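Local coordinates for protein-glutamine gamma-glutamyltransferase 2 (PDB 1G0D) that probably acts as a calcium-dependent transglutaminase, cross-linking proteins by joining peptide-bound glutamine to lysine or other primary amines, at residues 376-381 with 450-455; 339-344 with 383-388; 55-60 with 113-118; 107-112 with 125-130. All coordinates share one frame; numbering follows the deposited sequence.

Interaction 1 (376-381 with 450-455); sequences IKEGNL and REVYKK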
# COMPACT_ATOMS: atom_id res chain seq x y z
N ILE A 376 -14.11 0.63 -13.53
CA ILE A 376 -13.77 -0.79 -13.61
C ILE A 376 -15.07 -1.59 -13.47
O ILE A 376 -15.40 -2.42 -14.33
CB ILE A 376 -12.76 -1.21 -12.49
CG1 ILE A 376 -11.46 -0.38 -12.60
CG2 ILE A 376 -12.47 -2.69 -12.59
CD1 ILE A 376 -10.82 -0.46 -13.94
N LYS A 377 -15.81 -1.34 -12.40
CA LYS A 377 -17.06 -2.06 -12.16
C LYS A 377 -17.98 -2.06 -13.36
O LYS A 377 -18.54 -3.10 -13.71
CB LYS A 377 -17.81 -1.43 -10.99
CG LYS A 377 -18.45 -2.40 -10.03
CD LYS A 377 -19.62 -3.08 -10.66
CE LYS A 377 -20.26 -4.07 -9.68
NZ LYS A 377 -20.67 -3.39 -8.42
N GLU A 378 -18.14 -0.91 -14.00
CA GLU A 378 -19.05 -0.79 -15.13
C GLU A 378 -18.43 -1.05 -16.50
O GLU A 378 -19.13 -1.04 -17.52
CB GLU A 378 -19.72 0.58 -15.10
CG GLU A 378 -20.74 0.78 -13.96
CD GLU A 378 -21.65 -0.44 -13.70
OE1 GLU A 378 -21.79 -0.82 -12.52
OE2 GLU A 378 -22.23 -1.01 -14.65
N GLY A 379 -17.12 -1.27 -16.51
CA GLY A 379 -16.41 -1.55 -17.73
C GLY A 379 -16.13 -0.38 -18.65
O GLY A 379 -16.13 -0.55 -19.85
N ASN A 380 -15.91 0.82 -18.13
CA ASN A 380 -15.61 1.92 -19.04
C ASN A 380 -14.11 2.08 -19.06
O ASN A 380 -13.52 2.65 -18.15
CB ASN A 380 -16.24 3.21 -18.56
CG ASN A 380 -15.72 4.41 -19.32
OD1 ASN A 380 -15.07 4.27 -20.35
ND2 ASN A 380 -16.02 5.61 -18.80
N LEU A 381 -13.48 1.56 -20.10
CA LEU A 381 -12.04 1.62 -20.21
C LEU A 381 -11.61 2.91 -20.87
O LEU A 381 -10.43 3.15 -21.03
CB LEU A 381 -11.54 0.45 -21.05
CG LEU A 381 -11.34 -0.94 -20.44
CD1 LEU A 381 -12.35 -1.21 -19.37
CD2 LEU A 381 -11.45 -2.00 -21.54
N ARG A 450 -22.12 -10.26 -17.57
CA ARG A 450 -22.09 -10.52 -19.02
C ARG A 450 -22.17 -9.26 -19.87
O ARG A 450 -21.54 -9.17 -20.91
CB ARG A 450 -23.22 -11.46 -19.48
CG ARG A 450 -23.26 -11.60 -21.02
CD ARG A 450 -23.98 -12.85 -21.56
NE ARG A 450 -23.35 -14.10 -21.13
CZ ARG A 450 -22.77 -14.98 -21.94
NH1 ARG A 450 -22.74 -14.77 -23.25
NH2 ARG A 450 -22.22 -16.09 -21.43
N GLU A 451 -22.94 -8.28 -19.47
CA GLU A 451 -23.00 -7.15 -20.34
C GLU A 451 -21.83 -6.20 -20.17
O GLU A 451 -21.59 -5.39 -21.06
CB GLU A 451 -24.33 -6.43 -20.19
CG GLU A 451 -24.69 -6.06 -18.78
CD GLU A 451 -26.18 -5.75 -18.61
OE1 GLU A 451 -26.99 -6.67 -18.88
OE2 GLU A 451 -26.53 -4.60 -18.22
N VAL A 452 -21.09 -6.27 -19.07
CA VAL A 452 -19.93 -5.39 -18.89
C VAL A 452 -18.74 -5.97 -19.61
O VAL A 452 -17.95 -5.26 -20.20
CB VAL A 452 -19.56 -5.18 -17.38
CG1 VAL A 452 -18.23 -4.45 -17.25
CG2 VAL A 452 -20.66 -4.35 -16.69
N TYR A 453 -18.61 -7.29 -19.54
CA TYR A 453 -17.52 -8.00 -20.21
C TYR A 453 -17.73 -7.82 -21.69
O TYR A 453 -16.77 -7.67 -22.44
CB TYR A 453 -17.59 -9.48 -19.89
CG TYR A 453 -16.86 -9.82 -18.63
CD1 TYR A 453 -16.23 -8.81 -17.88
CD2 TYR A 453 -16.76 -11.12 -18.20
CE1 TYR A 453 -15.51 -9.11 -16.72
CE2 TYR A 453 -16.05 -11.44 -17.05
CZ TYR A 453 -15.43 -10.43 -16.31
OH TYR A 453 -14.75 -10.74 -15.15
N LYS A 454 -18.99 -7.84 -22.10
CA LYS A 454 -19.32 -7.68 -23.50
C LYS A 454 -18.88 -6.29 -23.93
O LYS A 454 -18.15 -6.11 -24.89
CB LYS A 454 -20.83 -7.88 -23.71
CG LYS A 454 -21.30 -9.36 -23.77
CD LYS A 454 -22.71 -9.50 -24.44
CE LYS A 454 -23.92 -9.54 -23.43
NZ LYS A 454 -24.56 -8.22 -23.01
N LYS A 455 -19.32 -5.30 -23.19
CA LYS A 455 -18.95 -3.92 -23.47
C LYS A 455 -17.42 -3.67 -23.49
O LYS A 455 -16.88 -3.03 -24.39
CB LYS A 455 -19.63 -3.05 -22.41
CG LYS A 455 -19.17 -1.61 -22.30
CD LYS A 455 -19.93 -0.93 -21.17
CE LYS A 455 -19.66 0.57 -21.07
NZ LYS A 455 -19.88 0.97 -19.64
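Val452 of helix 447-456 rests on Gly379, the residue at which helix 373-378 leaves its helical course through a Schellman motif, a compact example of one helix packing on the end of another. Val452 is the first residue of 450-455 to touch, and it meets main chain. Its CG1, anti to the backbone N (chi1 171°), comes within 3.4 Å of Gly379 N, while Val452 CG2 lies 3.7 Å from Glu378 O, the backbone oxygen. Gly379 has a positive phi of 76°, and its N bonds back to Ile376 O at 3.0 Å. With no CB on Gly379, Val452 CG1 can approach the backbone this closely. Next along the helix, Tyr453 turns to helix 387-395, where its OH bonds to Asn395, probably a calcium ligand. One helical turn beyond Val452, Lys455 extends fully beside the Glu378 and Gly379 carbonyls, its CE 3.9 Å from Gly379 O. The carboxylate of Glu378 is engaged elsewhere, in a salt bridge with Lys448 and a hydrogen bond from Tyr442, and stays 5.9 Å from Lys455 NZ at its OE2. The ammonium instead takes the backbone oxygen: Lys455 NZ donates to Glu378 O at 3.0 Å, approaching from above the carbonyl plane, 43° out of it.

Interaction 2 (339-344 with 383-388); sequences MSREDL and VKYDAP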
# COMPACT_ATOMS: atom_id res chain seq x y z
N MET A 339 -11.38 10.90 -3.97
CA MET A 339 -11.37 12.23 -4.57
C MET A 339 -12.45 12.29 -5.66
O MET A 339 -12.86 11.26 -6.18
CB MET A 339 -10.03 12.51 -5.20
CG MET A 339 -9.73 11.70 -6.45
SD MET A 339 -7.99 11.89 -6.86
CE MET A 339 -7.28 10.87 -5.73
N SER A 340 -12.91 13.49 -5.97
CA SER A 340 -13.88 13.67 -7.02
C SER A 340 -13.10 13.90 -8.32
O SER A 340 -12.03 14.53 -8.33
CB SER A 340 -14.77 14.85 -6.69
OG SER A 340 -14.09 16.05 -6.93
N ARG A 341 -13.65 13.41 -9.42
CA ARG A 341 -12.98 13.51 -10.71
C ARG A 341 -13.63 14.51 -11.62
O ARG A 341 -14.39 14.16 -12.53
CB ARG A 341 -12.93 12.15 -11.42
CG ARG A 341 -12.14 11.09 -10.70
CD ARG A 341 -10.68 11.50 -10.53
NE ARG A 341 -9.96 11.69 -11.79
CZ ARG A 341 -9.47 10.71 -12.55
NH1 ARG A 341 -8.83 10.99 -13.68
NH2 ARG A 341 -9.62 9.45 -12.19
N GLU A 342 -13.34 15.77 -11.39
CA GLU A 342 -13.90 16.80 -12.22
C GLU A 342 -13.30 16.75 -13.62
O GLU A 342 -13.80 17.38 -14.55
CB GLU A 342 -13.66 18.12 -11.54
CG GLU A 342 -14.39 18.22 -10.24
CD GLU A 342 -14.63 19.65 -9.82
OE1 GLU A 342 -15.00 19.85 -8.65
OE2 GLU A 342 -14.44 20.56 -10.67
N ASP A 343 -12.22 15.99 -13.78
CA ASP A 343 -11.60 15.88 -15.10
C ASP A 343 -12.28 14.84 -16.01
O ASP A 343 -11.84 14.64 -17.13
CB ASP A 343 -10.10 15.55 -14.95
CG ASP A 343 -9.85 14.24 -14.23
OD1 ASP A 343 -10.57 13.94 -13.26
OD2 ASP A 343 -8.91 13.52 -14.62
N LEU A 344 -13.33 14.19 -15.53
CA LEU A 344 -14.01 13.17 -16.30
C LEU A 344 -15.53 13.28 -16.19
O LEU A 344 -16.05 13.99 -15.34
CB LEU A 344 -13.63 11.76 -15.84
CG LEU A 344 -12.32 11.34 -15.18
CD1 LEU A 344 -12.52 10.01 -14.45
CD2 LEU A 344 -11.24 11.21 -16.21
N VAL A 383 -11.71 6.17 -19.79
CA VAL A 383 -11.35 7.32 -18.96
C VAL A 383 -9.95 7.23 -18.43
O VAL A 383 -9.43 6.14 -18.22
CB VAL A 383 -12.31 7.45 -17.75
CG1 VAL A 383 -13.66 7.83 -18.23
CG2 VAL A 383 -12.42 6.15 -16.98
N LYS A 384 -9.31 8.39 -18.23
CA LYS A 384 -7.96 8.37 -17.68
C LYS A 384 -8.12 8.17 -16.17
O LYS A 384 -9.10 8.63 -15.60
CB LYS A 384 -7.24 9.68 -17.97
CG LYS A 384 -8.11 10.85 -17.96
CD LYS A 384 -7.29 12.07 -18.37
CE LYS A 384 -8.17 13.30 -18.74
NZ LYS A 384 -8.95 13.82 -17.59
N TYR A 385 -7.18 7.46 -15.53
CA TYR A 385 -6.01 6.86 -16.18
C TYR A 385 -5.81 5.35 -16.04
O TYR A 385 -5.96 4.75 -14.97
CB TYR A 385 -4.73 7.49 -15.66
CG TYR A 385 -4.72 8.98 -15.61
CD1 TYR A 385 -3.99 9.71 -16.54
CD2 TYR A 385 -5.38 9.69 -14.60
CE1 TYR A 385 -3.90 11.09 -16.47
CE2 TYR A 385 -5.29 11.10 -14.52
CZ TYR A 385 -4.55 11.77 -15.46
OH TYR A 385 -4.40 13.13 -15.41
N ASP A 386 -5.40 4.76 -17.17
CA ASP A 386 -5.06 3.34 -17.29
C ASP A 386 -6.12 2.32 -16.93
O ASP A 386 -5.82 1.25 -16.41
CB ASP A 386 -3.78 3.11 -16.50
CG ASP A 386 -2.78 4.26 -16.69
OD1 ASP A 386 -2.34 4.49 -17.82
OD2 ASP A 386 -2.42 4.95 -15.71
N ALA A 387 -7.36 2.65 -17.26
CA ALA A 387 -8.49 1.78 -17.00
C ALA A 387 -8.37 0.37 -17.57
O ALA A 387 -8.77 -0.59 -16.89
CB ALA A 387 -9.73 2.41 -17.49
N PRO A 388 -7.83 0.21 -18.81
CA PRO A 388 -7.69 -1.14 -19.40
C PRO A 388 -6.81 -2.04 -18.60
O PRO A 388 -7.10 -3.22 -18.42
CB PRO A 388 -7.11 -0.88 -20.79
CG PRO A 388 -7.46 0.52 -21.09
CD PRO A 388 -7.36 1.23 -19.77
O HOH W 1 -6.80 15.24 -15.89
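A small salt-bridge network joins Arg341 and Asp343, in the loop between strands 329-339 and 350-355, to Lys384, in the segment leading into helix 387-395. Its chain bent at chi2 (-60°) and chi3, Arg341 curls back to take the Asp343 carboxylate side-on with two nitrogens: NE meets OD1 at 2.8 Å and NH1 meets OD2 at 2.7 Å, the latter nearly straight (166°), each on the syn lone pair. The same NH1 crosses to the second segment and donates to Lys384 O at 3.1 Å, from above that carbonyl plane. Lys384 answers with NZ, which reaches Asp343 OD2 on the anti side at 3.0 Å and the backbone Asp343 O, also at 3.0 Å. OD2 thus accepts from two cationic groups, and a water bridges it to Tyr385 OH. This geometry is built on a type I beta turn from Arg341 to Leu344, in the catalytic domain between the strands that carry the active-site His332 and Asp355. The turn folds Leu344 back against its first residue: CD1 lies over the centre of one face of the Arg341 guanidinium, and CD2 packs 3.6 Å from Lys384 CG. A leucine in place of Arg341 would probably cost Asp343 its two-nitrogen partner and leave Lys384 O without this donor. The peptide before Tyr385 is cis, and the Tyr385 ring plane is turned only 9° from that of the guanidinium, CE2 lying 3.6 Å from Arg341 NH1. Arg341 NH2 bonds outside the contact, to Gln352 OE1.

Interaction 3 (55-60 with 113-118); sequences HLELVL and LVMSPD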
# COMPACT_ATOMS: atom_id res chain seq x y z
N HIS A 55 -2.29 50.81 6.96
CA HIS A 55 -3.12 49.63 7.00
C HIS A 55 -2.29 48.39 6.76
O HIS A 55 -1.18 48.49 6.30
CB HIS A 55 -4.22 49.77 5.94
CG HIS A 55 -3.76 49.49 4.54
ND1 HIS A 55 -2.82 50.26 3.90
CD2 HIS A 55 -4.09 48.51 3.67
CE1 HIS A 55 -2.57 49.76 2.71
NE2 HIS A 55 -3.33 48.69 2.54
N LEU A 56 -2.83 47.21 7.09
CA LEU A 56 -2.11 45.95 6.87
C LEU A 56 -2.37 45.37 5.46
O LEU A 56 -3.44 45.54 4.88
CB LEU A 56 -2.47 44.87 7.93
CG LEU A 56 -2.09 45.03 9.41
CD1 LEU A 56 -2.34 43.75 10.19
CD2 LEU A 56 -0.66 45.45 9.50
N GLU A 57 -1.34 44.68 4.96
CA GLU A 57 -1.35 44.05 3.65
C GLU A 57 -0.75 42.66 3.83
O GLU A 57 0.23 42.48 4.55
CB GLU A 57 -0.49 44.87 2.70
CG GLU A 57 -0.87 44.72 1.28
CD GLU A 57 -2.12 45.47 0.98
OE1 GLU A 57 -2.07 46.71 0.99
OE2 GLU A 57 -3.17 44.83 0.74
N LEU A 58 -1.34 41.66 3.18
CA LEU A 58 -0.82 40.29 3.32
C LEU A 58 -0.52 39.62 1.98
O LEU A 58 -1.38 39.55 1.10
CB LEU A 58 -1.83 39.41 4.08
CG LEU A 58 -1.63 39.23 5.59
CD1 LEU A 58 -1.85 40.58 6.24
CD2 LEU A 58 -2.60 38.20 6.16
N VAL A 59 0.69 39.11 1.83
CA VAL A 59 1.02 38.39 0.62
C VAL A 59 1.72 37.08 0.93
O VAL A 59 2.58 37.00 1.80
CB VAL A 59 1.84 39.26 -0.36
CG1 VAL A 59 2.47 40.38 0.37
CG2 VAL A 59 2.84 38.43 -1.12
N LEU A 60 1.29 36.04 0.22
CA LEU A 60 1.81 34.70 0.38
C LEU A 60 2.84 34.31 -0.66
O LEU A 60 2.74 34.71 -1.80
CB LEU A 60 0.64 33.73 0.30
CG LEU A 60 -0.44 33.74 1.37
CD1 LEU A 60 -1.67 33.06 0.83
CD2 LEU A 60 0.05 33.00 2.59
N LEU A 113 2.63 43.00 5.53
CA LEU A 113 3.17 44.35 5.29
C LEU A 113 2.33 45.45 5.91
O LEU A 113 1.11 45.43 5.78
CB LEU A 113 3.23 44.67 3.81
CG LEU A 113 4.14 44.09 2.75
CD1 LEU A 113 5.28 43.25 3.29
CD2 LEU A 113 3.24 43.28 1.87
N VAL A 114 2.98 46.41 6.56
CA VAL A 114 2.29 47.58 7.11
C VAL A 114 2.61 48.69 6.12
O VAL A 114 3.77 48.92 5.81
CB VAL A 114 2.85 47.99 8.51
CG1 VAL A 114 2.14 49.28 8.98
CG2 VAL A 114 2.63 46.86 9.52
N MET A 115 1.60 49.39 5.62
CA MET A 115 1.90 50.42 4.65
C MET A 115 1.29 51.78 4.79
O MET A 115 0.19 51.94 5.32
CB MET A 115 1.54 49.95 3.28
CG MET A 115 2.36 48.82 2.85
SD MET A 115 1.43 47.89 1.72
CE MET A 115 0.20 49.17 1.11
N SER A 116 2.02 52.74 4.24
CA SER A 116 1.64 54.14 4.19
C SER A 116 0.38 54.25 3.34
O SER A 116 0.14 53.41 2.49
CB SER A 116 2.77 54.92 3.54
OG SER A 116 2.52 56.31 3.57
N PRO A 117 -0.46 55.28 3.56
CA PRO A 117 -1.68 55.41 2.76
C PRO A 117 -1.43 55.75 1.29
O PRO A 117 -2.37 55.73 0.49
CB PRO A 117 -2.47 56.51 3.46
CG PRO A 117 -1.44 57.32 4.13
CD PRO A 117 -0.35 56.36 4.56
N ASP A 118 -0.18 56.06 0.93
CA ASP A 118 0.17 56.42 -0.46
C ASP A 118 0.56 55.23 -1.34
O ASP A 118 0.55 55.33 -2.58
CB ASP A 118 1.34 57.40 -0.46
CG ASP A 118 2.65 56.74 -0.11
OD1 ASP A 118 3.64 56.97 -0.85
OD2 ASP A 118 2.68 55.99 0.90
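Strands 55-62 and 106-115 run antiparallel as neighbours in one sheet of the N-terminal beta-sandwich domain, and between His55-Glu57 and Leu113-Met115 they illustrate how such a pair alternates. His55 with Met115 and Glu57 with Leu113 are hydrogen-bonded pairs, flanking the non-hydrogen-bonded pair Leu56 with Val114. In the first, Met115 N donates to His55 O at 3.0 Å and His55 N returns to Met115 O at 3.2 Å; in the second the bonds are shorter, Glu57 N to Leu113 O at 2.7 Å and Leu113 N to Glu57 O at 2.6 Å. The two faces differ in chemistry. Leu56 and Val114 look into the sandwich, their CD2 and CG2 methyls 3.6 Å apart, and Leu56 goes on to touch Ile93 and Leu95 of the opposing sheet. The other face carries His55, Glu57, Leu113 and Met115. There Leu113 CD2 packs against Val59 CG1, while the Met115 thioether lies alongside His55, approaching the imidazole obliquely. The Met115 methyl ends up near both His55 CE1 and Glu57 OE1, and its sulfur packs against Glu57 CB at 3.7 Å. Glu57 ties this face together: OE2 forms a salt bridge with Lys74, and OE1 accepts the N-H of His55 NE2. His55 can make that bond because its CG sits between the backbone N and the carbonyl carbon (chi1 78°), bringing NE2 to 2.8 Å from Glu57 OE1; the nitrogen sits above the carboxylate plane, and the oxygen in turn lies 31° out of the imidazole plane.

Interaction 4 (107-112 with 125-130); sequences HYRLAV and ADKISF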
# COMPACT_ATOMS: atom_id res chain seq x y z
N HIS A 107 4.49 24.52 1.28
CA HIS A 107 5.07 25.28 2.38
C HIS A 107 5.04 26.74 2.01
O HIS A 107 5.84 27.17 1.20
CB HIS A 107 6.51 24.85 2.60
CG HIS A 107 7.10 25.38 3.87
ND1 HIS A 107 8.44 25.67 3.99
CD2 HIS A 107 6.53 25.68 5.06
CE1 HIS A 107 8.67 26.13 5.20
NE2 HIS A 107 7.53 26.15 5.87
N TYR A 108 4.13 27.49 2.62
CA TYR A 108 3.96 28.91 2.34
C TYR A 108 4.79 29.75 3.28
O TYR A 108 5.12 29.32 4.37
CB TYR A 108 2.51 29.32 2.54
CG TYR A 108 1.56 28.82 1.49
CD1 TYR A 108 1.04 27.52 1.56
CD2 TYR A 108 1.14 29.64 0.45
CE1 TYR A 108 0.11 27.04 0.62
CE2 TYR A 108 0.22 29.18 -0.50
CZ TYR A 108 -0.30 27.87 -0.40
OH TYR A 108 -1.24 27.39 -1.29
N ARG A 109 5.14 30.96 2.85
CA ARG A 109 5.88 31.86 3.72
C ARG A 109 5.03 33.10 3.68
O ARG A 109 4.77 33.62 2.61
CB ARG A 109 7.29 32.14 3.20
CG ARG A 109 8.42 31.40 4.02
CD ARG A 109 9.01 30.12 3.33
NE ARG A 109 9.29 30.36 1.91
CZ ARG A 109 9.08 29.49 0.91
NH1 ARG A 109 8.58 28.28 1.16
NH2 ARG A 109 9.29 29.87 -0.35
N LEU A 110 4.59 33.54 4.85
CA LEU A 110 3.71 34.70 4.98
C LEU A 110 4.36 36.02 5.29
O LEU A 110 5.02 36.18 6.32
CB LEU A 110 2.64 34.46 6.06
CG LEU A 110 1.21 35.01 5.91
CD1 LEU A 110 0.81 35.77 7.13
CD2 LEU A 110 1.10 35.89 4.73
N ALA A 111 4.11 36.99 4.42
CA ALA A 111 4.64 38.32 4.60
C ALA A 111 3.54 39.32 4.96
O ALA A 111 2.73 39.68 4.11
CB ALA A 111 5.33 38.76 3.34
N VAL A 112 3.48 39.76 6.22
CA VAL A 112 2.49 40.78 6.61
C VAL A 112 3.15 42.19 6.46
O VAL A 112 4.15 42.52 7.13
CB VAL A 112 1.99 40.52 8.10
CG1 VAL A 112 1.07 41.66 8.58
CG2 VAL A 112 1.24 39.18 8.16
N ALA A 125 6.80 42.68 8.59
CA ALA A 125 7.02 41.74 9.68
C ALA A 125 7.74 40.52 9.21
O ALA A 125 7.75 40.20 8.03
CB ALA A 125 5.69 41.34 10.30
N ASP A 126 8.33 39.81 10.17
CA ASP A 126 9.06 38.57 9.90
C ASP A 126 8.20 37.55 9.15
O ASP A 126 7.10 37.18 9.59
CB ASP A 126 9.52 37.93 11.22
CG ASP A 126 9.73 38.94 12.34
OD1 ASP A 126 8.74 39.57 12.82
OD2 ASP A 126 10.91 39.09 12.74
N LYS A 127 8.70 37.09 8.00
CA LYS A 127 7.98 36.12 7.19
C LYS A 127 7.93 34.77 7.92
O LYS A 127 8.95 34.12 8.08
CB LYS A 127 8.67 35.99 5.82
CG LYS A 127 7.74 35.87 4.59
CD LYS A 127 8.43 36.34 3.29
CE LYS A 127 8.99 35.16 2.47
NZ LYS A 127 9.34 35.53 1.05
N ILE A 128 6.74 34.37 8.37
CA ILE A 128 6.59 33.08 9.03
C ILE A 128 6.03 32.10 8.04
O ILE A 128 5.24 32.45 7.18
CB ILE A 128 5.64 33.13 10.21
CG1 ILE A 128 4.26 33.57 9.77
CG2 ILE A 128 6.22 34.04 11.26
CD1 ILE A 128 3.22 32.79 10.40
N SER A 129 6.42 30.85 8.16
CA SER A 129 5.94 29.89 7.20
C SER A 129 4.99 28.89 7.81
O SER A 129 4.89 28.75 9.03
CB SER A 129 7.13 29.17 6.57
OG SER A 129 7.65 28.25 7.50
N PHE A 130 4.27 28.21 6.94
CA PHE A 130 3.32 27.20 7.37
C PHE A 130 3.12 26.21 6.21
O PHE A 130 3.50 26.49 5.07
CB PHE A 130 1.99 27.86 7.83
CG PHE A 130 1.23 28.60 6.74
CD1 PHE A 130 0.38 27.92 5.85
CD2 PHE A 130 1.39 29.98 6.58
CE1 PHE A 130 -0.28 28.58 4.84
CE2 PHE A 130 0.72 30.64 5.56
CZ PHE A 130 -0.12 29.93 4.69
O HOH W 2 10.10 32.80 -0.58
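Tyr108 and Phe130 pack on the tight face of the beta hairpin formed by strands 106-115 and 121-133, whereas Arg109 and Lys127 share its looser, wetter face. On the tight side the Phe130 ring offers one face to Tyr108 CB, which stands 3.5 Å from Phe130 CZ in a CH-pi contact. The two aromatic planes are only 10° apart but slid so far that the rings barely overlap. Phe130 reaches this place with CG between its backbone N and carbonyl carbon (chi1 64°), and its ring edge meets Leu110 CB. Leu60 of the adjoining strand and Phe40 also touch that ring. Backbone bonds keep the strands in step: Tyr108 N to Phe130 O at 2.7 Å and Leu110 N to Ile128 O at 2.7 Å, the latter almost straight. Its counterpart, Ile128 N to Leu110 O, is weak at 3.2 Å, and past it the pairing gives way until Ala125 N bonds to Val112 O at 3.0 Å. On the other face, His107 NE2 lies 2.7 Å from Ser129 OG, while its CD2 approaches Phe130 O at the ring edge and the imidazole stacks on His131. An alanine here would probably deprive His131 of its stacking mate and leave Ser129 OG without this close neighbour. Further along, the Lys127 chain bends at chi3 to lay CE 3.5 Å from Arg109 CB. The two cationic ends stay apart, and one water accepts from both Arg109 NH2 and, at 3.3 Å, Lys127 NZ.

In the fold
From the N terminus, 55-60 opens interaction 3 and 107-112 opens interaction 4 before 113-118 closes the first and 125-130 the second, so the two loops cross. Both use strand 106-115, the middle of three strands they join in one sheet of the N-terminal beta-sandwich domain, and they meet where Val59 O and Ala111 N lie 3.0 Å apart, probably hydrogen-bonded. The same alternation returns in the catalytic region: 339-344 opens interaction 2, 376-381 opens interaction 1, then 383-388 and 450-455 close them in that order. These touch through Leu381 against Ala387 and Pro388, linking the loops around helix 387-395. Nearest atoms of interactions 2 and 4 remain about 17 Å apart.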